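Local structure of member of s1p family of ribosomal proteins (Pyrococcus furiosus, 5YH1) at residues A[139-152]-A[174-186]. The protein is an archaeal DHH-family protein whose DHH domain, described here, binds manganese and which probably acts as an exonuclease on nucleic acids. Sequence-based numbering, arbitrary orientation.
Sequences GGTTEDIPAYKRLK and KAKVDEYVDVHVN
In the parallel-sheet DHH domain, helix 145-152 and the loop leading into it pack against the 3-10 turn 176-179 and the chain running on into edge strand 183-185. CG1 of V181 sits over one face of the Y148 ring, 3.6 Å from its centroid, while CG2 of V177 reaches the ring edge at CE2. At the far end of this ring Y148 OH donates to G139 O (2.6 Å), in the carbonyl plane, which ties the helix to the loop just after the manganese ligand D137. I145 crosses the Y180 side chain at about a right angle; with CG2 anti to the backbone N, this methyl lies over the centre of the ring in a CH-pi contact, 3.8 Å from the centroid. Close by, the K149 side chain crosses that of Y180 obliquely, its CE near OH. In the loop before the helix, CA of G140 comes within 3.4 Å of H184 CE1, and D178 OD1 accepts from H184 ND1 nearly in the imidazole plane. T142 OG1, also bonded to D168, shares a water with V177 N. At the helix's last turn K152, bent at chi2 (-51°), brings NZ 2.8 Å from D182 OD2 in a salt bridge on the syn side of the carboxylate.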
ATOM      1  N   GLY A 139      -4.849 -13.232  18.967  1.00 26.03           N
ATOM      2  CA  GLY A 139      -5.878 -12.667  19.836  1.00 26.83           C
ATOM      3  C   GLY A 139      -5.821 -13.055  21.301  1.00 26.58           C
ATOM      4  O   GLY A 139      -6.440 -12.400  22.140  1.00 27.51           O
ATOM      5  N   GLY A 140      -5.089 -14.112  21.619  1.00 26.73           N
ATOM      6  CA  GLY A 140      -5.084 -14.659  22.975  1.00 27.38           C
ATOM      7  C   GLY A 140      -4.007 -14.128  23.903  1.00 27.62           C
ATOM      8  O   GLY A 140      -3.717 -14.761  24.917  1.00 27.56           O
ATOM      9  N   THR A 141      -3.411 -12.983  23.571  1.00 28.21           N
ATOM     10  CA  THR A 141      -2.324 -12.422  24.376  1.00 28.52           C
ATOM     11  C   THR A 141      -2.554 -10.976  24.776  1.00 29.78           C
ATOM     12  O   THR A 141      -3.472 -10.299  24.295  1.00 28.73           O
ATOM     13  CB  THR A 141      -0.971 -12.460  23.642  1.00 29.37           C
ATOM     14  OG1 THR A 141      -0.937 -11.421  22.664  1.00 29.31           O
ATOM     15  CG2 THR A 141      -0.710 -13.835  22.990  1.00 30.00           C
ATOM     16  N   THR A 142      -1.675 -10.509  25.652  1.00 30.30           N
ATOM     17  CA  THR A 142      -1.704  -9.144  26.151  1.00 30.76           C
ATOM     18  C   THR A 142      -1.466  -8.099  25.039  1.00 31.50           C
ATOM     19  O   THR A 142      -1.988  -6.988  25.111  1.00 29.88           O
ATOM     20  CB  THR A 142      -0.703  -9.015  27.319  1.00 31.02           C
ATOM     21  OG1 THR A 142      -1.207  -9.780  28.427  1.00 31.86           O
ATOM     22  CG2 THR A 142      -0.500  -7.560  27.754  1.00 31.13           C
ATOM     23  N   GLU A 143      -0.740  -8.477  23.989  1.00 32.87           N
ATOM     24  CA  GLU A 143      -0.504  -7.580  22.843  1.00 34.07           C
ATOM     25  C   GLU A 143      -1.789  -7.287  22.055  1.00 30.45           C
ATOM     26  O   GLU A 143      -1.827  -6.362  21.245  1.00 31.61           O
ATOM     27  CB  GLU A 143       0.555  -8.164  21.897  1.00 37.73           C
ATOM     28  CG  GLU A 143       1.994  -7.985  22.364  1.00 42.74           C
ATOM     29  CD  GLU A 143       2.308  -8.736  23.653  1.00 48.64           C
ATOM     30  OE1 GLU A 143       2.909  -8.121  24.562  1.00 58.16           O
ATOM     31  OE2 GLU A 143       1.945  -9.931  23.774  1.00 50.14           O
ATOM     32  N   ASP A 144      -2.828  -8.083  22.286  1.00 27.16           N
ATOM     33  CA  ASP A 144      -4.109  -7.894  21.624  1.00 26.14           C
ATOM     34  C   ASP A 144      -5.058  -6.944  22.367  1.00 25.43           C
ATOM     35  O   ASP A 144      -6.050  -6.496  21.791  1.00 23.00           O
ATOM     36  CB  ASP A 144      -4.776  -9.246  21.415  1.00 26.74           C
ATOM     37  CG  ASP A 144      -3.925 -10.174  20.561  1.00 27.62           C
ATOM     38  OD1 ASP A 144      -3.808  -9.895  19.352  1.00 27.22           O
ATOM     39  OD2 ASP A 144      -3.365 -11.155  21.097  1.00 26.52           O
ATOM     40  N   ILE A 145      -4.744  -6.623  23.624  1.00 25.35           N
ATOM     41  CA  ILE A 145      -5.644  -5.824  24.474  1.00 25.37           C
ATOM     42  C   ILE A 145      -5.956  -4.411  23.925  1.00 25.06           C
ATOM     43  O   ILE A 145      -7.117  -3.969  23.949  1.00 25.78           O
ATOM     44  CB  ILE A 145      -5.113  -5.782  25.924  1.00 26.11           C
ATOM     45  CG1 ILE A 145      -5.329  -7.163  26.564  1.00 26.28           C
ATOM     46  CG2 ILE A 145      -5.816  -4.701  26.740  1.00 26.61           C
ATOM     47  CD1 ILE A 145      -4.752  -7.331  27.954  1.00 26.73           C
ATOM     48  N   PRO A 146      -4.943  -3.699  23.416  1.00 24.49           N
ATOM     49  CA  PRO A 146      -5.241  -2.382  22.824  1.00 24.71           C
ATOM     50  C   PRO A 146      -6.350  -2.413  21.776  1.00 24.83           C
ATOM     51  O   PRO A 146      -7.209  -1.539  21.764  1.00 24.27           O
ATOM     52  CB  PRO A 146      -3.908  -1.976  22.204  1.00 24.81           C
ATOM     53  CG  PRO A 146      -2.885  -2.638  23.080  1.00 24.42           C
ATOM     54  CD  PRO A 146      -3.491  -3.945  23.511  1.00 24.52           C
ATOM     55  N   ALA A 147      -6.347  -3.429  20.917  1.00 25.45           N
ATOM     56  CA  ALA A 147      -7.415  -3.599  19.931  1.00 25.14           C
ATOM     57  C   ALA A 147      -8.760  -3.825  20.599  1.00 24.68           C
ATOM     58  O   ALA A 147      -9.784  -3.296  20.160  1.00 25.17           O
ATOM     59  CB  ALA A 147      -7.093  -4.761  18.996  1.00 25.62           C
ATOM     60  N   TYR A 148      -8.761  -4.618  21.665  1.00 24.91           N
ATOM     61  CA  TYR A 148     -10.004  -4.954  22.354  1.00 24.89           C
ATOM     62  C   TYR A 148     -10.562  -3.757  23.135  1.00 24.94           C
ATOM     63  O   TYR A 148     -11.770  -3.576  23.197  1.00 23.93           O
ATOM     64  CB  TYR A 148      -9.823  -6.171  23.271  1.00 24.89           C
ATOM     65  CG  TYR A 148      -9.372  -7.447  22.572  1.00 24.88           C
ATOM     66  CD1 TYR A 148      -9.741  -7.733  21.258  1.00 24.95           C
ATOM     67  CD2 TYR A 148      -8.587  -8.375  23.240  1.00 24.87           C
ATOM     68  CE1 TYR A 148      -9.334  -8.898  20.640  1.00 25.43           C
ATOM     69  CE2 TYR A 148      -8.171  -9.543  22.627  1.00 25.29           C
ATOM     70  CZ  TYR A 148      -8.549  -9.800  21.331  1.00 25.15           C
ATOM     71  OH  TYR A 148      -8.135 -10.962  20.732  1.00 24.67           O
ATOM     72  N   LYS A 149      -9.694  -2.933  23.709  1.00 26.49           N
ATOM     73  CA  LYS A 149     -10.153  -1.691  24.352  1.00 27.25           C
ATOM     74  C   LYS A 149     -10.919  -0.814  23.367  1.00 27.22           C
ATOM     75  O   LYS A 149     -11.941  -0.236  23.718  1.00 26.80           O
ATOM     76  CB  LYS A 149      -8.983  -0.918  24.937  1.00 28.86           C
ATOM     77  CG  LYS A 149      -8.441  -1.572  26.191  1.00 30.55           C
ATOM     78  CD  LYS A 149      -7.245  -0.822  26.728  1.00 32.55           C
ATOM     79  CE  LYS A 149      -6.864  -1.363  28.089  1.00 35.34           C
ATOM     80  NZ  LYS A 149      -5.844  -0.498  28.735  1.00 38.27           N
ATOM     81  N   ARG A 150     -10.448  -0.759  22.122  1.00 26.25           N
ATOM     82  CA  ARG A 150     -11.122   0.009  21.095  1.00 25.48           C
ATOM     83  C   ARG A 150     -12.441  -0.620  20.679  1.00 25.62           C
ATOM     84  O   ARG A 150     -13.452   0.086  20.576  1.00 24.81           O
ATOM     85  CB  ARG A 150     -10.202   0.226  19.898  1.00 26.47           C
ATOM     86  CG  ARG A 150      -9.100   1.225  20.210  1.00 27.25           C
ATOM     87  CD  ARG A 150      -7.956   1.079  19.238  1.00 28.16           C
ATOM     88  NE  ARG A 150      -6.881   2.039  19.468  1.00 27.53           N
ATOM     89  CZ  ARG A 150      -5.964   1.942  20.424  1.00 27.38           C
ATOM     90  NH1 ARG A 150      -5.983   0.934  21.300  1.00 26.71           N
ATOM     91  NH2 ARG A 150      -5.019   2.873  20.511  1.00 27.01           N
ATOM     92  N   LEU A 151     -12.459  -1.938  20.472  1.00 25.61           N
ATOM     93  CA  LEU A 151     -13.719  -2.618  20.144  1.00 25.77           C
ATOM     94  C   LEU A 151     -14.774  -2.486  21.258  1.00 27.39           C
ATOM     95  O   LEU A 151     -15.972  -2.370  20.979  1.00 27.50           O
ATOM     96  CB  LEU A 151     -13.482  -4.096  19.803  1.00 24.54           C
ATOM     97  CG  LEU A 151     -12.758  -4.346  18.478  1.00 23.79           C
ATOM     98  CD1 LEU A 151     -12.325  -5.797  18.369  1.00 23.62           C
ATOM     99  CD2 LEU A 151     -13.628  -3.972  17.291  1.00 24.26           C
ATOM    100  N   LYS A 152     -14.340  -2.503  22.509  1.00 29.57           N
ATOM    101  CA  LYS A 152     -15.283  -2.414  23.624  1.00 32.30           C
ATOM    102  C   LYS A 152     -15.915  -1.018  23.758  1.00 31.40           C
ATOM    103  O   LYS A 152     -17.026  -0.891  24.254  1.00 30.54           O
ATOM    104  CB  LYS A 152     -14.635  -2.880  24.930  1.00 33.79           C
ATOM    105  CG  LYS A 152     -14.443  -4.403  24.994  1.00 36.80           C
ATOM    106  CD  LYS A 152     -15.716  -5.182  24.654  1.00 37.29           C
ATOM    107  CE  LYS A 152     -15.598  -6.650  25.043  1.00 38.23           C
ATOM    108  NZ  LYS A 152     -16.794  -7.441  24.645  1.00 37.63           N
ATOM    109  N   LYS A 174      -7.432 -18.243  34.175  1.00 49.78           N
ATOM    110  CA  LYS A 174      -7.798 -16.939  33.631  1.00 48.07           C
ATOM    111  C   LYS A 174      -6.583 -16.037  33.443  1.00 44.43           C
ATOM    112  O   LYS A 174      -5.754 -15.893  34.346  1.00 41.72           O
ATOM    113  CB  LYS A 174      -8.830 -16.245  34.519  1.00 51.04           C
ATOM    114  CG  LYS A 174      -9.551 -15.116  33.803  1.00 54.31           C
ATOM    115  CD  LYS A 174     -10.712 -14.546  34.601  1.00 57.28           C
ATOM    116  CE  LYS A 174     -11.525 -13.589  33.740  1.00 59.52           C
ATOM    117  NZ  LYS A 174     -12.441 -12.737  34.547  1.00 62.42           N
ATOM    118  N   ALA A 175      -6.484 -15.444  32.254  1.00 40.29           N
ATOM    119  CA  ALA A 175      -5.406 -14.522  31.930  1.00 38.65           C
ATOM    120  C   ALA A 175      -5.941 -13.109  31.792  1.00 36.11           C
ATOM    121  O   ALA A 175      -7.145 -12.899  31.669  1.00 35.11           O
ATOM    122  CB  ALA A 175      -4.723 -14.940  30.640  1.00 39.78           C
ATOM    123  N   LYS A 176      -5.022 -12.153  31.784  1.00 35.23           N
ATOM    124  CA  LYS A 176      -5.361 -10.738  31.683  1.00 36.79           C
ATOM    125  C   LYS A 176      -6.237 -10.436  30.464  1.00 33.94           C
ATOM    126  O   LYS A 176      -7.248  -9.740  30.579  1.00 30.78           O
ATOM    127  CB  LYS A 176      -4.085  -9.900  31.632  1.00 40.95           C
ATOM    128  CG  LYS A 176      -4.325  -8.417  31.844  1.00 47.48           C
ATOM    129  CD  LYS A 176      -3.032  -7.621  31.768  1.00 53.06           C
ATOM    130  CE  LYS A 176      -3.286  -6.147  32.065  1.00 56.27           C
ATOM    131  NZ  LYS A 176      -2.183  -5.285  31.555  1.00 59.28           N
ATOM    132  N   VAL A 177      -5.869 -10.995  29.310  1.00 32.27           N
ATOM    133  CA  VAL A 177      -6.610 -10.759  28.068  1.00 30.75           C
ATOM    134  C   VAL A 177      -8.068 -11.204  28.165  1.00 30.64           C
ATOM    135  O   VAL A 177      -8.922 -10.649  27.475  1.00 27.87           O
ATOM    136  CB  VAL A 177      -5.944 -11.460  26.851  1.00 30.68           C
ATOM    137  CG1 VAL A 177      -6.118 -12.976  26.929  1.00 30.16           C
ATOM    138  CG2 VAL A 177      -6.505 -10.925  25.540  1.00 29.40           C
ATOM    139  N   ASP A 178      -8.352 -12.199  29.012  1.00 31.37           N
ATOM    140  CA  ASP A 178      -9.711 -12.763  29.107  1.00 32.41           C
ATOM    141  C   ASP A 178     -10.757 -11.762  29.596  1.00 33.09           C
ATOM    142  O   ASP A 178     -11.944 -11.897  29.281  1.00 31.28           O
ATOM    143  CB  ASP A 178      -9.742 -14.001  30.012  1.00 33.43           C
ATOM    144  CG  ASP A 178      -9.009 -15.189  29.409  1.00 33.98           C
ATOM    145  OD1 ASP A 178      -9.163 -15.451  28.204  1.00 35.78           O
ATOM    146  OD2 ASP A 178      -8.271 -15.864  30.145  1.00 35.42           O
ATOM    147  N   GLU A 179     -10.324 -10.755  30.349  1.00 34.70           N
ATOM    148  CA  GLU A 179     -11.245  -9.698  30.798  1.00 37.29           C
ATOM    149  C   GLU A 179     -11.765  -8.828  29.653  1.00 35.12           C
ATOM    150  O   GLU A 179     -12.771  -8.147  29.815  1.00 35.04           O
ATOM    151  CB  GLU A 179     -10.577  -8.813  31.845  1.00 40.09           C
ATOM    152  CG  GLU A 179     -10.241  -9.551  33.131  1.00 45.15           C
ATOM    153  CD  GLU A 179      -9.367  -8.738  34.076  1.00 50.36           C
ATOM    154  OE1 GLU A 179      -8.409  -8.073  33.612  1.00 54.41           O
ATOM    155  OE2 GLU A 179      -9.634  -8.779  35.293  1.00 53.39           O
ATOM    156  N   TYR A 180     -11.099  -8.858  28.498  1.00 32.14           N
ATOM    157  CA  TYR A 180     -11.494  -8.012  27.373  1.00 31.57           C
ATOM    158  C   TYR A 180     -12.224  -8.761  26.264  1.00 32.44           C
ATOM    159  O   TYR A 180     -12.632  -8.144  25.287  1.00 31.62           O
ATOM    160  CB  TYR A 180     -10.270  -7.309  26.797  1.00 31.83           C
ATOM    161  CG  TYR A 180      -9.571  -6.437  27.802  1.00 31.46           C
ATOM    162  CD1 TYR A 180      -9.917  -5.097  27.950  1.00 32.08           C
ATOM    163  CD2 TYR A 180      -8.582  -6.956  28.621  1.00 32.95           C
ATOM    164  CE1 TYR A 180      -9.279  -4.293  28.882  1.00 33.42           C
ATOM    165  CE2 TYR A 180      -7.939  -6.163  29.559  1.00 34.30           C
ATOM    166  CZ  TYR A 180      -8.291  -4.834  29.680  1.00 34.12           C
ATOM    167  OH  TYR A 180      -7.644  -4.059  30.601  1.00 37.32           O
ATOM    168  N   VAL A 181     -12.385 -10.078  26.402  1.00 32.08           N
ATOM    169  CA  VAL A 181     -13.091 -10.875  25.396  1.00 31.18           C
ATOM    170  C   VAL A 181     -14.161 -11.748  26.044  1.00 30.81           C
ATOM    171  O   VAL A 181     -14.071 -12.073  27.223  1.00 30.82           O
ATOM    172  CB  VAL A 181     -12.127 -11.751  24.561  1.00 31.81           C
ATOM    173  CG1 VAL A 181     -11.066 -10.884  23.886  1.00 31.46           C
ATOM    174  CG2 VAL A 181     -11.479 -12.840  25.401  1.00 31.22           C
ATOM    175  N   ASP A 182     -15.151 -12.143  25.250  1.00 30.00           N
ATOM    176  CA  ASP A 182     -16.337 -12.834  25.749  1.00 30.26           C
ATOM    177  C   ASP A 182     -16.177 -14.353  25.853  1.00 31.01           C
ATOM    178  O   ASP A 182     -16.767 -14.984  26.728  1.00 30.70           O
ATOM    179  CB  ASP A 182     -17.535 -12.481  24.867  1.00 31.16           C
ATOM    180  CG  ASP A 182     -17.870 -10.990  24.923  1.00 32.67           C
ATOM    181  OD1 ASP A 182     -18.689 -10.630  25.781  1.00 33.92           O
ATOM    182  OD2 ASP A 182     -17.273 -10.179  24.174  1.00 31.26           O
ATOM    183  N   VAL A 183     -15.422 -14.945  24.938  1.00 30.26           N
ATOM    184  CA  VAL A 183     -15.013 -16.340  25.093  1.00 29.89           C
ATOM    185  C   VAL A 183     -13.657 -16.550  24.434  1.00 29.29           C
ATOM    186  O   VAL A 183     -13.417 -16.090  23.306  1.00 28.68           O
ATOM    187  CB  VAL A 183     -16.051 -17.338  24.545  1.00 30.66           C
ATOM    188  CG1 VAL A 183     -16.211 -17.207  23.042  1.00 31.50           C
ATOM    189  CG2 VAL A 183     -15.664 -18.770  24.915  1.00 30.94           C
ATOM    190  N   HIS A 184     -12.772 -17.223  25.167  1.00 27.02           N
ATOM    191  CA  HIS A 184     -11.419 -17.485  24.723  1.00 25.58           C
ATOM    192  C   HIS A 184     -11.186 -18.999  24.731  1.00 26.83           C
ATOM    193  O   HIS A 184     -11.131 -19.617  25.794  1.00 26.60           O
ATOM    194  CB  HIS A 184     -10.451 -16.740  25.632  1.00 24.70           C
ATOM    195  CG  HIS A 184      -9.028 -16.779  25.176  1.00 23.91           C
ATOM    196  ND1 HIS A 184      -8.008 -16.201  25.896  1.00 24.17           N
ATOM    197  CD2 HIS A 184      -8.448 -17.360  24.101  1.00 23.64           C
ATOM    198  CE1 HIS A 184      -6.861 -16.399  25.271  1.00 24.22           C
ATOM    199  NE2 HIS A 184      -7.100 -17.109  24.184  1.00 24.10           N
ATOM    200  N   VAL A 185     -11.113 -19.589  23.536  1.00 26.84           N
ATOM    201  CA  VAL A 185     -10.814 -21.007  23.360  1.00 26.65           C
ATOM    202  C   VAL A 185      -9.313 -21.133  23.137  1.00 27.08           C
ATOM    203  O   VAL A 185      -8.785 -20.685  22.109  1.00 26.78           O
ATOM    204  CB  VAL A 185     -11.569 -21.602  22.158  1.00 26.93           C
ATOM    205  CG1 VAL A 185     -11.191 -23.063  21.950  1.00 27.42           C
ATOM    206  CG2 VAL A 185     -13.077 -21.466  22.347  1.00 26.92           C
ATOM    207  N   ASN A 186      -8.628 -21.720  24.112  1.00 27.03           N
ATOM    208  CA  ASN A 186      -7.172 -21.829  24.090  1.00 28.05           C
ATOM    209  C   ASN A 186      -6.717 -22.981  25.010  1.00 29.04           C
ATOM    210  O   ASN A 186      -7.052 -22.995  26.203  1.00 29.76           O
ATOM    211  CB  ASN A 186      -6.550 -20.497  24.515  1.00 28.00           C
ATOM    212  CG  ASN A 186      -5.040 -20.450  24.332  1.00 29.58           C
ATOM    213  OD1 ASN A 186      -4.345 -21.449  24.490  1.00 29.84           O
ATOM    214  ND2 ASN A 186      -4.522 -19.264  24.014  1.00 29.63           N
TER
HETATM  215  O   HOH W   1      -2.986 -11.972  28.804  1.00 32.92           O